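Local coordinates for p-47 protein (Clostridium botulinum E1 str. 'BoNT E Beluga', PDB 5WIX) that is of unknown function but has a TULIP fold resembling that of bactericidal/permeability-increasing protein, which suggests that it may bind lipids, at residues V320-Y325 against K377-W382; K347-E352 against T418-N423. One frame throughout, in Å; residues are numbered along the deposited sequence.

Contact 1 (V320-Y325 against K377-W382)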
loop_
_atom_site.group_PDB
_atom_site.type_symbol
_atom_site.label_atom_id
_atom_site.label_comp_id
_atom_site.label_asym_id
_atom_site.label_seq_id
_atom_site.Cartn_x
_atom_site.Cartn_y
_atom_site.Cartn_z
ATOM N N VAL A 320 37.598 -17.047 0.729
ATOM C CA VAL A 320 38.552 -16.001 1.070
ATOM C C VAL A 320 39.980 -16.496 0.848
ATOM O O VAL A 320 40.419 -17.459 1.479
ATOM C CB VAL A 320 38.377 -15.520 2.523
ATOM C CG1 VAL A 320 38.207 -16.692 3.466
ATOM C CG2 VAL A 320 39.557 -14.671 2.930
ATOM N N LYS A 321 40.705 -15.859 -0.068
ATOM C CA LYS A 321 42.084 -16.294 -0.346
ATOM C C LYS A 321 43.066 -15.765 0.702
ATOM O O LYS A 321 42.904 -14.658 1.234
ATOM C CB LYS A 321 42.513 -15.865 -1.759
ATOM C CG LYS A 321 41.720 -16.580 -2.866
ATOM C CD LYS A 321 41.847 -15.920 -4.243
ATOM C CE LYS A 321 41.215 -16.803 -5.328
ATOM N NZ LYS A 321 42.002 -18.068 -5.554
ATOM N N LEU A 322 44.067 -16.581 1.012
ATOM C CA LEU A 322 45.115 -16.200 1.959
ATOM C C LEU A 322 46.182 -15.327 1.312
ATOM O O LEU A 322 46.912 -15.789 0.432
ATOM C CB LEU A 322 45.775 -17.441 2.543
ATOM C CG LEU A 322 44.956 -18.137 3.611
ATOM C CD1 LEU A 322 45.756 -19.295 4.172
ATOM C CD2 LEU A 322 44.651 -17.120 4.666
ATOM N N THR A 323 46.275 -14.077 1.748
ATOM C CA THR A 323 47.199 -13.136 1.140
ATOM C C THR A 323 48.638 -13.619 1.358
ATOM O O THR A 323 49.071 -13.777 2.497
ATOM C CB THR A 323 46.987 -11.712 1.716
ATOM O OG1 THR A 323 46.880 -11.782 3.143
ATOM C CG2 THR A 323 45.692 -11.100 1.172
ATOM N N GLY A 324 49.357 -13.902 0.270
ATOM C CA GLY A 324 50.726 -14.386 0.361
ATOM C C GLY A 324 50.843 -15.862 0.055
ATOM O O GLY A 324 51.933 -16.373 -0.171
ATOM N N TYR A 325 49.705 -16.545 0.081
ATOM C CA TYR A 325 49.578 -17.961 -0.260
ATOM C C TYR A 325 48.368 -18.051 -1.147
ATOM O O TYR A 325 47.356 -18.632 -0.761
ATOM C CB TYR A 325 49.378 -18.853 0.972
ATOM C CG TYR A 325 50.477 -18.771 1.998
ATOM C CD1 TYR A 325 51.369 -19.819 2.181
ATOM C CD2 TYR A 325 50.622 -17.638 2.791
ATOM C CE1 TYR A 325 52.377 -19.735 3.126
ATOM C CE2 TYR A 325 51.622 -17.540 3.727
ATOM C CZ TYR A 325 52.495 -18.587 3.896
ATOM O OH TYR A 325 53.485 -18.465 4.842
ATOM N N LYS A 377 41.524 -21.068 8.773
ATOM C CA LYS A 377 40.398 -21.235 9.680
ATOM C C LYS A 377 40.063 -19.900 10.326
ATOM O O LYS A 377 38.891 -19.542 10.488
ATOM C CB LYS A 377 40.696 -22.292 10.753
ATOM C CG LYS A 377 39.922 -22.093 12.055
ATOM C CD LYS A 377 39.947 -23.327 12.954
ATOM C CE LYS A 377 39.239 -23.058 14.290
ATOM N NZ LYS A 377 38.525 -24.250 14.860
ATOM N N SER A 378 41.094 -19.142 10.675
ATOM C CA SER A 378 40.851 -17.923 11.425
ATOM C C SER A 378 40.327 -16.793 10.530
ATOM O O SER A 378 39.451 -16.044 10.938
ATOM C CB SER A 378 42.115 -17.493 12.162
ATOM O OG SER A 378 41.826 -16.439 13.062
ATOM N N VAL A 379 40.828 -16.683 9.303
ATOM C CA VAL A 379 40.304 -15.676 8.379
ATOM C C VAL A 379 38.869 -16.037 7.954
ATOM O O VAL A 379 37.994 -15.163 7.853
ATOM C CB VAL A 379 41.220 -15.516 7.141
ATOM C CG1 VAL A 379 40.606 -14.573 6.126
ATOM C CG2 VAL A 379 42.560 -14.972 7.576
ATOM N N GLY A 380 38.637 -17.331 7.735
ATOM C CA GLY A 380 37.309 -17.845 7.445
ATOM C C GLY A 380 36.297 -17.426 8.492
ATOM O O GLY A 380 35.285 -16.794 8.168
ATOM N N ASN A 381 36.581 -17.751 9.753
ATOM C CA ASN A 381 35.660 -17.448 10.857
ATOM C C ASN A 381 35.474 -15.952 11.073
ATOM O O ASN A 381 34.436 -15.511 11.545
ATOM C CB ASN A 381 36.142 -18.097 12.160
ATOM C CG ASN A 381 35.952 -19.611 12.172
ATOM O OD1 ASN A 381 35.093 -20.148 11.469
ATOM N ND2 ASN A 381 36.755 -20.305 12.978
ATOM N N TRP A 382 36.471 -15.161 10.716
ATOM C CA TRP A 382 36.335 -13.711 10.843
ATOM C C TRP A 382 35.443 -13.145 9.745
ATOM O O TRP A 382 34.713 -12.164 9.952
ATOM C CB TRP A 382 37.709 -13.040 10.808
ATOM C CG TRP A 382 38.387 -13.110 12.123
ATOM C CD1 TRP A 382 39.527 -13.784 12.428
ATOM C CD2 TRP A 382 37.941 -12.501 13.328
ATOM N NE1 TRP A 382 39.826 -13.628 13.757
ATOM C CE2 TRP A 382 38.862 -12.841 14.331
ATOM C CE3 TRP A 382 36.851 -11.692 13.654
ATOM C CZ2 TRP A 382 38.727 -12.403 15.642
ATOM C CZ3 TRP A 382 36.719 -11.255 14.955
ATOM C CH2 TRP A 382 37.653 -11.610 15.934
#
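Val379 projects from helix 370-390 onto strand 311-322, where its two methyl groups meet different residues. CG1 of Val379 lies 3.4 Å from CG2 of Val320, while CG2 of Val379 reaches CD2 of Leu322 at 4.2 Å. Val379 CG1 stands anti to its backbone N (chi1 174°) over Val320, and CG2 projects across the helix axis, within reach of Leu322. Val320 also places its CG1 4.2 Å from the CA of Gly380; with no side chain on the glycine, this methyl lies directly against the helix backbone, and the CA atoms of Val320 and Gly380 come within 6.8 Å. Segments 320-322 and 377-382 run in roughly opposite directions, at 149°, with axes 9.1 Å apart at closest approach.

The compact part is thus the valine pair and Gly380, all buried, with Leu322 packed less closely at one side. Beyond Leu322 the chain leaves the helix through a type II turn, closed by Tyr325 N to Leu322 O at 2.9 Å, and Gly324 and Tyr325 are exposed. Lys321, also exposed, points away from the helix. Tyr295 of the neighbouring strand 293-307 touches both Leu322 and Val379 and extends the apolar cluster. The backbones of Val320 and Leu322 hydrogen-bond to Ser330 and Ile328 within the sheet; hydrocarbon faces the helix, so sheet and helix are held here by shape and burial rather than directional bonds.

Contact 2 (K347-E352 against T418-N423); sequences KKVSFE and TNIILN
Val349 and Ile420 bring the strands closest, with CA atoms 8.0 Å apart, and from there the two backbones, running in roughly the same direction, spread until the CA atoms of Phe351 and Leu422 are 11.2 Å apart. At that spacing the strands meet through side chains, as members of different sheets. Val349 points its CG2 at Ile420, touching CG2 at 3.8 Å and, more loosely, CD1 at 4.2 Å. The two side chains cross at about a right angle, and the Val349 methyl meets both the branch and the tip of the isoleucine. With CG1 of Ile420 anti to its carbonyl carbon (chi1 -63°) and the arm extended to CD1, CG2 and CD1 both come to that one methyl.

Two residues further on, where the backbones are wider apart, the longer reach of Phe351 helps to span the distance. The Phe351 ring reaches across, and its CE1 lies 4.3 Å from CD2 of Leu422, which approaches the ring obliquely. At the other end Lys347 NZ hydrogen-bonds to the carbonyl oxygens of Asn344 and Val417, just outside the two segments, a polar edge to an otherwise apolar contact.

Strand 328-343 borders the cluster through Tyr342, on Ile420, and Phe340, on Leu422. Helix 240-252 closes the Phe351 end, with Phe243 touching both Phe351 and Leu422, while Phe426 of the adjoining strand 426-432 packs on Ile420.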
loop_
_atom_site.group_PDB
_atom_site.type_symbol
_atom_site.label_atom_id
_atom_site.label_comp_id
_atom_site.label_asym_id
_atom_site.label_seq_id
_atom_site.Cartn_x
_atom_site.Cartn_y
_atom_site.Cartn_z
ATOM N N LYS A 347 9.227 5.147 15.076
ATOM C CA LYS A 347 8.817 4.690 13.741
ATOM C C LYS A 347 10.018 4.215 12.904
ATOM O O LYS A 347 10.201 4.643 11.758
ATOM C CB LYS A 347 8.054 5.802 12.996
ATOM C CG LYS A 347 7.213 6.738 13.882
ATOM C CD LYS A 347 6.083 6.012 14.597
ATOM C CE LYS A 347 5.254 6.964 15.449
ATOM N NZ LYS A 347 4.153 6.251 16.165
ATOM N N LYS A 348 10.818 3.324 13.489
ATOM C CA LYS A 348 11.992 2.745 12.828
ATOM C C LYS A 348 11.789 1.265 12.467
ATOM O O LYS A 348 11.396 0.465 13.316
ATOM C CB LYS A 348 13.232 2.885 13.727
ATOM C CG LYS A 348 13.695 4.331 13.997
ATOM C CD LYS A 348 13.971 5.074 12.685
ATOM C CE LYS A 348 14.400 6.522 12.926
ATOM N NZ LYS A 348 14.823 7.188 11.653
ATOM N N VAL A 349 12.068 0.901 11.218
ATOM C CA VAL A 349 12.084 -0.510 10.823
ATOM C C VAL A 349 13.514 -1.076 10.870
ATOM O O VAL A 349 14.475 -0.453 10.415
ATOM C CB VAL A 349 11.477 -0.711 9.421
ATOM C CG1 VAL A 349 11.882 -2.061 8.835
ATOM C CG2 VAL A 349 9.954 -0.578 9.485
ATOM N N SER A 350 13.642 -2.278 11.415
ATOM C CA SER A 350 14.919 -2.793 11.889
ATOM C C SER A 350 14.958 -4.274 11.602
ATOM O O SER A 350 13.926 -4.943 11.596
ATOM C CB SER A 350 15.043 -2.515 13.396
ATOM O OG SER A 350 16.130 -3.204 13.996
ATOM N N PHE A 351 16.136 -4.806 11.349
ATOM C CA PHE A 351 16.282 -6.253 11.291
ATOM C C PHE A 351 17.424 -6.690 12.179
ATOM O O PHE A 351 18.554 -6.169 12.099
ATOM C CB PHE A 351 16.516 -6.734 9.871
ATOM C CG PHE A 351 15.438 -6.339 8.919
ATOM C CD1 PHE A 351 14.507 -7.283 8.474
ATOM C CD2 PHE A 351 15.340 -5.033 8.457
ATOM C CE1 PHE A 351 13.521 -6.927 7.588
ATOM C CE2 PHE A 351 14.345 -4.665 7.557
ATOM C CZ PHE A 351 13.435 -5.615 7.128
ATOM N N GLU A 352 17.120 -7.643 13.043
ATOM C CA GLU A 352 18.125 -8.182 13.918
ATOM C C GLU A 352 18.357 -9.651 13.612
ATOM O O GLU A 352 17.636 -10.267 12.825
ATOM C CB GLU A 352 17.723 -7.974 15.370
ATOM C CG GLU A 352 16.592 -8.811 15.829
ATOM C CD GLU A 352 16.130 -8.402 17.205
ATOM O OE1 GLU A 352 16.757 -7.463 17.760
ATOM O OE2 GLU A 352 15.159 -9.012 17.715
ATOM N N THR A 418 0.729 4.767 12.778
ATOM C CA THR A 418 0.372 4.037 13.997
ATOM C C THR A 418 0.996 2.651 14.110
ATOM O O THR A 418 1.215 2.154 15.215
ATOM C CB THR A 418 -1.126 3.892 14.103
ATOM O OG1 THR A 418 -1.626 3.246 12.919
ATOM C CG2 THR A 418 -1.748 5.267 14.247
ATOM N N ASN A 419 1.259 2.019 12.970
ATOM C CA ASN A 419 1.962 0.748 12.980
ATOM C C ASN A 419 2.508 0.371 11.615
ATOM O O ASN A 419 2.026 0.831 10.579
ATOM C CB ASN A 419 1.061 -0.377 13.492
ATOM C CG ASN A 419 1.854 -1.527 14.099
ATOM O OD1 ASN A 419 2.951 -1.326 14.620
ATOM N ND2 ASN A 419 1.302 -2.739 14.031
ATOM N N ILE A 420 3.529 -0.474 11.642
ATOM C CA ILE A 420 4.119 -1.025 10.440
ATOM C C ILE A 420 4.167 -2.541 10.610
ATOM O O ILE A 420 4.563 -3.049 11.684
ATOM C CB ILE A 420 5.523 -0.424 10.194
ATOM C CG1 ILE A 420 5.360 1.089 9.960
ATOM C CG2 ILE A 420 6.253 -1.161 9.077
ATOM C CD1 ILE A 420 6.525 1.802 9.327
ATOM N N ILE A 421 3.711 -3.272 9.597
ATOM C CA ILE A 421 3.714 -4.712 9.735
ATOM C C ILE A 421 4.297 -5.366 8.529
ATOM O O ILE A 421 3.961 -5.043 7.391
ATOM C CB ILE A 421 2.300 -5.307 9.963
ATOM C CG1 ILE A 421 1.636 -4.737 11.221
ATOM C CG2 ILE A 421 2.379 -6.821 10.100
ATOM C CD1 ILE A 421 0.694 -3.579 10.961
ATOM N N LEU A 422 5.181 -6.309 8.789
ATOM C CA LEU A 422 5.738 -7.122 7.731
ATOM C C LEU A 422 5.245 -8.521 7.946
ATOM O O LEU A 422 5.830 -9.271 8.720
ATOM C CB LEU A 422 7.261 -7.087 7.752
ATOM C CG LEU A 422 7.955 -7.922 6.674
ATOM C CD1 LEU A 422 7.767 -7.262 5.313
ATOM C CD2 LEU A 422 9.431 -8.084 7.010
ATOM N N ASN A 423 4.140 -8.853 7.297
ATOM C CA ASN A 423 3.643 -10.214 7.283
ATOM C C ASN A 423 3.436 -10.593 5.829
ATOM O O ASN A 423 2.315 -10.594 5.330
ATOM C CB ASN A 423 2.358 -10.332 8.097
ATOM C CG ASN A 423 1.804 -11.744 8.124
ATOM O OD1 ASN A 423 2.548 -12.722 8.027
ATOM N ND2 ASN A 423 0.488 -11.856 8.260
#

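How the contacts relate
The segments alternate along the chain: 320-325, 347-352, 377-382, then 418-423, so the chain spans bridged by contacts 1 and 2 overlap. Their centres lie 37 Å apart, with about 17 Å between nearest atoms, and they do not touch. Both reach the same curled antiparallel sheet, through strands 311-322 and 348-363, which flank strand 328-343; strand 348-363 leads on to helix 370-390. Contact 1, far from the middle of the elongated chain, packs this long helix against the sheet, as in TULIP domains. Contact 2, nearer the middle, instead joins the sheet to strand 414-422, at one edge of the six-stranded sheet. Together they tie one domain internally and to the central sheet.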